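Local coordinates for sigma-E factor negative regulatory protein (Escherichia coli, PDB 1OR7) that holds the extracytoplasmic-function sigma factor sigma-E inactive through its N-terminal cytoplasmic domain until regulated intramembrane proteolysis releases it, at residues M1-L6 and P27-T32. Sequence-based numbering, arbitrary orientation.
Sequences MQKEQL and PEMQKT
Met-29 reaches from helix 27-44 into the start of the chain and touches Met-1, Lys-3 and Leu-6. The bend at chi2 turns its SD toward Leu-6 and Met-1, and the further bend at chi3 (82°) sets the methyl against Lys-3. SD packs 3.5 Å from Leu-6 CD2, the two side chains running antiparallel alongside each other. The methyl, CE, comes up against the aliphatic part of Lys-3, 3.5 Å from Lys-3 CG. Met-29 CG in turn meets the sulfur of Met-1, SD, at 3.8 Å. Leu-6 continues the apolar patch: its CG lies anti to the backbone N (chi1 -177°), directed at the opposing helix. There CD2 packs 3.7 Å from Thr-32 CB and also sits tightly against the backbone carbonyl of Met-29.

In the fold, this is where the short helix 3-10 packs on the first turns of the long helix 27-44 in the sigma-E-binding N-terminal domain of RseA. Helix 17-24 adds Leu-19 beside Met-1 and Leu-23 beside Met-29, so three helices meet around the sulfurs. An alanine in place of Met-29 would probably open a gap between Met-1 and Leu-6 and leave the Lys-3 methylenes without their methyl neighbour.

No hydrogen bond joins the two segments, and the charged pair lies at the margin of the contact. The straight Lys-3 chain crosses Thr-32 and Glu-28 nearly perpendicularly. Its CE passes 3.5 Å from Thr-32 OG1. Beyond it, Lys-3 NZ forms a long salt bridge of 3.7 Å with Glu-28 OE2. Within segment 1-6, Gln-2 is the N-cap of helix 3-10, and its backbone N donates a nearly straight bond (164°) to Gln-5 OE1, tying the chain just after Met-1 to the first helical turn.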
loop_
_atom_site.group_PDB
_atom_site.type_symbol
_atom_site.label_atom_id
_atom_site.label_comp_id
_atom_site.label_asym_id
_atom_site.label_seq_id
_atom_site.Cartn_x
_atom_site.Cartn_y
_atom_site.Cartn_z
ATOM N N MET B 1 -21.816 6.957 -3.197
ATOM C CA MET B 1 -20.999 6.685 -1.992
ATOM C C MET B 1 -20.287 7.952 -1.545
ATOM O O MET B 1 -19.864 8.757 -2.367
ATOM C CB MET B 1 -19.980 5.593 -2.313
ATOM C CG MET B 1 -18.764 5.544 -1.425
ATOM S SD MET B 1 -17.558 4.086 -2.011
ATOM C CE MET B 1 -17.565 2.935 -0.452
ATOM N N GLN B 2 -20.199 8.153 -0.237
ATOM C CA GLN B 2 -19.424 9.265 0.297
ATOM C C GLN B 2 -18.010 8.833 0.660
ATOM O O GLN B 2 -17.756 7.681 1.001
ATOM C CB GLN B 2 -20.112 9.842 1.536
ATOM C CG GLN B 2 -21.545 10.327 1.283
ATOM C CD GLN B 2 -21.595 11.615 0.463
ATOM O OE1 GLN B 2 -21.437 12.718 1.009
ATOM N NE2 GLN B 2 -21.822 11.480 -0.850
ATOM N N LYS B 3 -17.093 9.788 0.607
ATOM C CA LYS B 3 -15.730 9.554 1.013
ATOM C C LYS B 3 -15.680 9.072 2.463
ATOM O O LYS B 3 -14.833 8.255 2.801
ATOM C CB LYS B 3 -14.882 10.818 0.834
ATOM C CG LYS B 3 -14.572 11.143 -0.616
ATOM C CD LYS B 3 -13.667 12.375 -0.787
ATOM C CE LYS B 3 -13.364 12.610 -2.291
ATOM N NZ LYS B 3 -12.674 13.899 -2.604
ATOM N N GLU B 4 -16.594 9.536 3.311
ATOM C CA GLU B 4 -16.585 9.095 4.699
ATOM C C GLU B 4 -16.787 7.566 4.788
ATOM O O GLU B 4 -16.193 6.894 5.631
ATOM C CB GLU B 4 -17.633 9.856 5.542
ATOM C CG GLU B 4 -17.576 9.507 7.021
ATOM C CD GLU B 4 -18.375 10.457 7.906
ATOM O OE1 GLU B 4 -18.416 11.679 7.645
ATOM O OE2 GLU B 4 -18.952 9.979 8.885
ATOM N N GLN B 5 -17.614 7.032 3.901
ATOM C CA GLN B 5 -17.869 5.606 3.819
ATOM C C GLN B 5 -16.606 4.916 3.328
ATOM O O GLN B 5 -16.244 3.839 3.807
ATOM C CB GLN B 5 -19.050 5.323 2.864
ATOM C CG GLN B 5 -20.373 5.860 3.366
ATOM C CD GLN B 5 -21.539 5.552 2.414
ATOM O OE1 GLN B 5 -21.522 5.946 1.248
ATOM N NE2 GLN B 5 -22.522 4.833 2.907
ATOM N N LEU B 6 -15.932 5.527 2.364
ATOM C CA LEU B 6 -14.651 4.996 1.902
ATOM C C LEU B 6 -13.647 4.936 3.062
ATOM O O LEU B 6 -12.935 3.947 3.255
ATOM C CB LEU B 6 -14.150 5.875 0.755
ATOM C CG LEU B 6 -12.870 5.573 0.001
ATOM C CD1 LEU B 6 -12.534 4.150 0.078
ATOM C CD2 LEU B 6 -13.048 5.948 -1.460
ATOM N N PRO B 27 -14.123 5.978 -10.395
ATOM C CA PRO B 27 -12.768 6.517 -10.520
ATOM C C PRO B 27 -12.403 7.474 -9.390
ATOM O O PRO B 27 -11.290 7.398 -8.897
ATOM C CB PRO B 27 -12.783 7.215 -11.893
ATOM C CG PRO B 27 -13.868 6.515 -12.649
ATOM C CD PRO B 27 -14.918 6.168 -11.626
ATOM N N GLU B 28 -13.324 8.323 -8.949
ATOM C CA GLU B 28 -12.978 9.293 -7.924
ATOM C C GLU B 28 -12.734 8.597 -6.591
ATOM O O GLU B 28 -11.825 8.966 -5.849
ATOM C CB GLU B 28 -14.055 10.377 -7.821
ATOM C CG GLU B 28 -13.783 11.395 -6.722
ATOM C CD GLU B 28 -14.955 12.337 -6.471
ATOM O OE1 GLU B 28 -15.987 12.249 -7.190
ATOM O OE2 GLU B 28 -14.847 13.161 -5.533
ATOM N N MET B 29 -13.533 7.579 -6.295
ATOM C CA MET B 29 -13.339 6.822 -5.079
ATOM C C MET B 29 -12.026 6.052 -5.192
ATOM O O MET B 29 -11.340 5.890 -4.218
ATOM C CB MET B 29 -14.514 5.867 -4.809
ATOM C CG MET B 29 -15.842 6.553 -4.408
ATOM S SD MET B 29 -15.713 7.756 -2.837
ATOM C CE MET B 29 -14.993 9.432 -3.690
ATOM N N GLN B 30 -11.657 5.613 -6.391
ATOM C CA GLN B 30 -10.408 4.884 -6.559
ATOM C C GLN B 30 -9.218 5.773 -6.202
ATOM O O GLN B 30 -8.257 5.329 -5.552
ATOM C CB GLN B 30 -10.286 4.308 -7.971
ATOM C CG GLN B 30 -11.119 3.009 -8.166
ATOM C CD GLN B 30 -11.462 2.746 -9.627
ATOM O OE1 GLN B 30 -10.593 2.829 -10.496
ATOM N NE2 GLN B 30 -12.727 2.446 -9.903
ATOM N N LYS B 31 -9.306 7.036 -6.593
ATOM C CA LYS B 31 -8.239 7.991 -6.277
ATOM C C LYS B 31 -8.132 8.210 -4.789
ATOM O O LYS B 31 -7.038 8.307 -4.235
ATOM C CB LYS B 31 -8.483 9.329 -6.984
ATOM C CG LYS B 31 -7.709 9.454 -8.258
ATOM N N THR B 32 -9.280 8.291 -4.131
ATOM C CA THR B 32 -9.303 8.474 -2.688
ATOM C C THR B 32 -8.748 7.244 -1.976
ATOM O O THR B 32 -7.954 7.363 -1.031
ATOM C CB THR B 32 -10.737 8.777 -2.267
ATOM O OG1 THR B 32 -11.193 9.952 -2.968
ATOM C CG2 THR B 32 -10.808 9.118 -0.826
#